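Local structure of anabena Tic22 (Anabaena sp., 4EV1) at residues A[130-142]-A[179-192]. The protein probably acts as a chaperone in protein transport, as a thylakoid-associated member of the Tic22-like family. Residues are numbered along the deposited sequence; the frame is centred on the assembly and turned at random.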
loop_
_atom_site.group_PDB
_atom_site.type_symbol
_atom_site.label_atom_id
_atom_site.label_comp_id
_atom_site.label_asym_id
_atom_site.label_seq_id
_atom_site.Cartn_x
_atom_site.Cartn_y
_atom_site.Cartn_z
ATOM N N PHE A 130 14.578 2.260 4.587
ATOM C CA PHE A 130 13.639 1.426 3.818
ATOM C C PHE A 130 12.873 2.202 2.730
ATOM O O PHE A 130 12.200 3.198 3.004
ATOM C CB PHE A 130 12.637 0.719 4.731
ATOM C CG PHE A 130 11.959 -0.457 4.079
ATOM C CD1 PHE A 130 12.573 -1.700 4.059
ATOM C CD2 PHE A 130 10.713 -0.312 3.463
ATOM C CE1 PHE A 130 11.947 -2.806 3.452
ATOM C CE2 PHE A 130 10.081 -1.400 2.851
ATOM C CZ PHE A 130 10.693 -2.652 2.840
ATOM N N LYS A 131 12.974 1.707 1.500
ATOM C CA LYS A 131 12.217 2.255 0.378
ATOM C C LYS A 131 10.895 1.514 0.136
ATOM O O LYS A 131 10.775 0.298 0.319
ATOM C CB LYS A 131 13.064 2.221 -0.905
ATOM C CG LYS A 131 14.416 2.940 -0.789
ATOM C CD LYS A 131 15.374 2.478 -1.887
ATOM C CE LYS A 131 16.539 3.432 -2.065
ATOM N NZ LYS A 131 17.443 2.899 -3.132
ATOM N N SER A 132 9.906 2.267 -0.278
ATOM C CA SER A 132 8.611 1.714 -0.676
ATOM C C SER A 132 7.800 1.307 0.558
ATOM O O SER A 132 8.206 1.538 1.714
ATOM C CB SER A 132 8.791 0.526 -1.660
ATOM O OG SER A 132 7.564 0.190 -2.308
ATOM N N VAL A 133 6.654 0.695 0.292
ATOM C CA VAL A 133 5.711 0.289 1.340
ATOM C C VAL A 133 6.063 -1.135 1.723
ATOM O O VAL A 133 6.052 -2.001 0.874
ATOM C CB VAL A 133 4.275 0.284 0.824
ATOM C CG1 VAL A 133 3.285 -0.117 1.923
ATOM C CG2 VAL A 133 3.888 1.694 0.267
ATOM N N PRO A 134 6.404 -1.384 2.995
ATOM C CA PRO A 134 6.757 -2.771 3.304
ATOM C C PRO A 134 5.530 -3.674 3.403
ATOM O O PRO A 134 4.391 -3.184 3.533
ATOM C CB PRO A 134 7.451 -2.680 4.671
ATOM C CG PRO A 134 6.991 -1.419 5.259
ATOM C CD PRO A 134 6.595 -0.479 4.134
ATOM N N MET A 135 5.784 -4.966 3.245
ATOM C CA MET A 135 4.808 -6.025 3.517
ATOM C C MET A 135 5.528 -7.158 4.275
ATOM O O MET A 135 6.756 -7.307 4.196
ATOM C CB MET A 135 4.216 -6.547 2.221
ATOM C CG MET A 135 3.572 -5.473 1.341
ATOM S SD MET A 135 2.659 -6.166 -0.060
ATOM C CE MET A 135 1.159 -6.601 0.716
ATOM N N PHE A 136 4.767 -7.975 4.983
ATOM C CA PHE A 136 5.348 -8.939 5.873
ATOM C C PHE A 136 4.725 -10.269 5.605
ATOM O O PHE A 136 3.501 -10.362 5.566
ATOM C CB PHE A 136 5.129 -8.521 7.318
ATOM C CG PHE A 136 5.554 -7.105 7.590
ATOM C CD1 PHE A 136 4.659 -6.063 7.447
ATOM C CD2 PHE A 136 6.863 -6.810 7.949
ATOM C CE1 PHE A 136 5.044 -4.752 7.680
ATOM C CE2 PHE A 136 7.251 -5.499 8.199
ATOM C CZ PHE A 136 6.330 -4.469 8.060
ATOM N N ALA A 137 5.570 -11.300 5.428
ATOM C CA ALA A 137 5.053 -12.622 5.112
ATOM C C ALA A 137 5.708 -13.616 6.047
ATOM O O ALA A 137 6.943 -13.580 6.249
ATOM C CB ALA A 137 5.332 -12.976 3.638
ATOM N N VAL A 138 4.886 -14.481 6.630
ATOM C CA VAL A 138 5.377 -15.478 7.569
ATOM C C VAL A 138 5.883 -16.710 6.836
ATOM O O VAL A 138 5.235 -17.195 5.921
ATOM C CB VAL A 138 4.297 -15.857 8.568
ATOM C CG1 VAL A 138 4.749 -17.041 9.486
ATOM C CG2 VAL A 138 3.957 -14.619 9.375
ATOM N N ARG A 139 7.047 -17.198 7.246
ATOM C CA ARG A 139 7.634 -18.377 6.607
ATOM C C ARG A 139 7.859 -19.415 7.656
ATOM O O ARG A 139 8.105 -19.081 8.816
ATOM C CB ARG A 139 8.973 -18.054 5.968
ATOM C CG ARG A 139 8.953 -16.923 4.968
ATOM C CD ARG A 139 10.308 -16.793 4.324
ATOM N NE ARG A 139 11.286 -16.164 5.200
ATOM C CZ ARG A 139 12.443 -15.648 4.788
ATOM N NH1 ARG A 139 12.786 -15.677 3.504
ATOM N NH2 ARG A 139 13.259 -15.083 5.674
ATOM N N PHE A 140 7.783 -20.674 7.247
ATOM C CA PHE A 140 8.103 -21.791 8.136
ATOM C C PHE A 140 9.562 -21.706 8.659
ATOM O O PHE A 140 9.847 -22.073 9.812
ATOM C CB PHE A 140 7.859 -23.126 7.417
ATOM C CG PHE A 140 6.398 -23.437 7.171
ATOM C CD1 PHE A 140 5.554 -23.761 8.234
ATOM C CD2 PHE A 140 5.865 -23.389 5.907
ATOM C CE1 PHE A 140 4.201 -24.013 8.022
ATOM C CE2 PHE A 140 4.516 -23.650 5.690
ATOM C CZ PHE A 140 3.690 -23.968 6.737
ATOM N N ALA A 141 10.464 -21.234 7.803
ATOM C CA ALA A 141 11.863 -20.989 8.158
ATOM C C ALA A 141 12.461 -20.145 7.042
ATOM O O ALA A 141 11.909 -20.120 5.949
ATOM C CB ALA A 141 12.645 -22.324 8.317
ATOM N N PRO A 142 13.578 -19.439 7.306
ATOM C CA PRO A 142 14.186 -18.567 6.287
ATOM C C PRO A 142 14.348 -19.225 4.914
ATOM O O PRO A 142 14.211 -18.566 3.890
ATOM C CB PRO A 142 15.554 -18.220 6.885
ATOM C CG PRO A 142 15.347 -18.308 8.370
ATOM C CD PRO A 142 14.316 -19.401 8.581
ATOM N N HIS A 179 6.819 -24.904 14.540
ATOM C CA HIS A 179 7.900 -24.503 13.625
ATOM C C HIS A 179 8.791 -23.459 14.293
ATOM O O HIS A 179 8.657 -22.260 14.038
ATOM C CB HIS A 179 7.327 -23.969 12.310
ATOM C CG HIS A 179 6.441 -24.945 11.602
ATOM N ND1 HIS A 179 6.914 -25.836 10.662
ATOM C CD2 HIS A 179 5.110 -25.181 11.714
ATOM C CE1 HIS A 179 5.910 -26.575 10.219
ATOM N NE2 HIS A 179 4.806 -26.202 10.847
ATOM N N PRO A 180 9.696 -23.914 15.175
ATOM C CA PRO A 180 10.442 -22.965 16.022
ATOM C C PRO A 180 11.372 -22.033 15.257
ATOM O O PRO A 180 11.733 -20.982 15.789
ATOM C CB PRO A 180 11.244 -23.881 16.959
ATOM C CG PRO A 180 10.488 -25.171 16.961
ATOM C CD PRO A 180 9.965 -25.315 15.568
ATOM N N LYS A 181 11.737 -22.420 14.035
ATOM C CA LYS A 181 12.530 -21.593 13.126
ATOM C C LYS A 181 11.697 -20.598 12.280
ATOM O O LYS A 181 12.258 -19.845 11.473
ATOM C CB LYS A 181 13.333 -22.496 12.187
ATOM C CG LYS A 181 14.471 -23.266 12.901
ATOM C CD LYS A 181 14.943 -24.500 12.138
ATOM C CE LYS A 181 16.313 -24.318 11.478
ATOM N NZ LYS A 181 16.350 -23.113 10.602
ATOM N N ALA A 182 10.375 -20.606 12.451
ATOM C CA ALA A 182 9.496 -19.690 11.681
ATOM C C ALA A 182 9.902 -18.218 11.830
ATOM O O ALA A 182 10.381 -17.788 12.875
ATOM C CB ALA A 182 8.030 -19.887 12.059
ATOM N N ASP A 183 9.741 -17.444 10.758
ATOM C CA ASP A 183 10.064 -16.032 10.821
ATOM C C ASP A 183 9.175 -15.202 9.911
ATOM O O ASP A 183 8.350 -15.743 9.159
ATOM C CB ASP A 183 11.538 -15.797 10.495
ATOM C CG ASP A 183 11.840 -15.880 9.022
ATOM O OD1 ASP A 183 11.044 -16.453 8.256
ATOM O OD2 ASP A 183 12.903 -15.369 8.612
ATOM N N ILE A 184 9.359 -13.890 9.996
ATOM C CA ILE A 184 8.663 -12.960 9.112
ATOM C C ILE A 184 9.660 -12.425 8.090
ATOM O O ILE A 184 10.666 -11.855 8.477
ATOM C CB ILE A 184 8.084 -11.777 9.898
ATOM C CG1 ILE A 184 7.178 -12.276 11.027
ATOM C CG2 ILE A 184 7.313 -10.837 8.931
ATOM C CD1 ILE A 184 6.647 -11.162 11.960
ATOM N N GLN A 185 9.369 -12.595 6.798
ATOM C CA GLN A 185 10.137 -11.957 5.727
ATOM C C GLN A 185 9.631 -10.544 5.410
ATOM O O GLN A 185 8.423 -10.309 5.258
ATOM C CB GLN A 185 10.063 -12.767 4.438
ATOM C CG GLN A 185 11.098 -12.382 3.399
ATOM C CD GLN A 185 10.912 -13.092 2.074
ATOM O OE1 GLN A 185 9.883 -13.706 1.822
ATOM N NE2 GLN A 185 11.923 -13.018 1.216
ATOM N N VAL A 186 10.580 -9.618 5.290
ATOM C CA VAL A 186 10.266 -8.280 4.835
ATOM C C VAL A 186 10.248 -8.233 3.299
ATOM O O VAL A 186 11.211 -8.631 2.620
ATOM C CB VAL A 186 11.232 -7.252 5.389
ATOM C CG1 VAL A 186 10.835 -5.869 4.891
ATOM C CG2 VAL A 186 11.179 -7.313 6.875
ATOM N N LEU A 187 9.110 -7.802 2.764
ATOM C CA LEU A 187 8.920 -7.614 1.335
ATOM C C LEU A 187 8.553 -6.144 1.115
ATOM O O LEU A 187 8.431 -5.381 2.058
ATOM C CB LEU A 187 7.784 -8.503 0.819
ATOM C CG LEU A 187 7.964 -10.019 1.010
ATOM C CD1 LEU A 187 6.641 -10.751 0.889
ATOM C CD2 LEU A 187 9.008 -10.566 0.016
ATOM N N ASP A 188 8.410 -5.756 -0.131
ATOM C CA ASP A 188 7.789 -4.481 -0.446
ATOM C C ASP A 188 6.850 -4.616 -1.615
ATOM O O ASP A 188 6.965 -5.544 -2.410
ATOM C CB ASP A 188 8.814 -3.369 -0.669
ATOM C CG ASP A 188 9.660 -3.597 -1.851
ATOM O OD1 ASP A 188 9.108 -3.759 -2.939
ATOM O OD2 ASP A 188 10.904 -3.575 -1.713
ATOM N N ILE A 189 5.893 -3.700 -1.674
ATOM C CA ILE A 189 4.800 -3.792 -2.636
ATOM C C ILE A 189 5.247 -3.774 -4.094
ATOM O O ILE A 189 4.655 -4.449 -4.933
ATOM C CB ILE A 189 3.754 -2.683 -2.398
ATOM C CG1 ILE A 189 2.494 -2.957 -3.206
ATOM C CG2 ILE A 189 4.298 -1.327 -2.780
ATOM C CD1 ILE A 189 1.731 -4.121 -2.644
ATOM N N ASP A 190 6.276 -3.009 -4.411
ATOM C CA ASP A 190 6.807 -3.011 -5.790
ATOM C C ASP A 190 7.389 -4.387 -6.190
ATOM O O ASP A 190 7.154 -4.874 -7.265
ATOM C CB ASP A 190 7.864 -1.924 -5.940
ATOM C CG ASP A 190 7.266 -0.520 -5.833
ATOM O OD1 ASP A 190 6.563 -0.135 -6.780
ATOM O OD2 ASP A 190 7.469 0.167 -4.792
ATOM N N GLY A 191 8.110 -5.019 -5.278
ATOM C CA GLY A 191 8.703 -6.335 -5.545
ATOM C C GLY A 191 7.679 -7.452 -5.713
ATOM O O GLY A 191 7.794 -8.270 -6.629
ATOM N N VAL A 192 6.699 -7.496 -4.816
ATOM C CA VAL A 192 5.574 -8.421 -4.909
ATOM C C VAL A 192 4.850 -8.179 -6.235
ATOM O O VAL A 192 4.623 -9.109 -7.005
ATOM C CB VAL A 192 4.613 -8.249 -3.740
ATOM C CG1 VAL A 192 3.275 -8.991 -3.977
ATOM C CG2 VAL A 192 5.260 -8.703 -2.439
#
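The Arg139 guanidinium carries Gln185 on one face and Asp183 at its edge. Gln185 CB lies 3.7 Å above the guanidinium plane of Arg139, over its centre, and the Gln185 amide stacks on that same group, the two planes 15° apart, while Gln185 OE1 is hydrogen-bonded to Tyr146 OH. Pro142 O sits over the opposite face, offset toward the rim. At the edge the Asp183 carboxylate is nearly coplanar, 2° off, in a side-on salt bridge: Arg139 NE reaches Asp183 OD1 at 3.1 Å and Arg139 NH2 reaches Asp183 OD2 at 3.0 Å, each oxygen using its syn lone pair. A bend at chi3 (-76°) swings the arginine head across to the aspartate. A methionine in its place would probably leave the Asp183 carboxylate without its charged mate and the Gln185 amide without a flat partner. Farther along, the Phe140 ring turns its edge to the face of His179, Phe140 CD1 standing 3.4 Å above the imidazole plane. Strands 134-139 and 183-188 pair antiparallel, as the reciprocal N-H...O bonds of Met135 with Leu187, Ala137 with Gln185 and Arg139 with Asp183 establish. Phe136 and Ile184 face helices 110-121 and 165-175, whereas Met135, Ala137 and Leu187 pack on Leu161 of strand 156-162. Where the second strand enters helix 189-198, Asp188 is its N-cap, Asp188 OD1 accepting from Gly191 N at 2.8 Å.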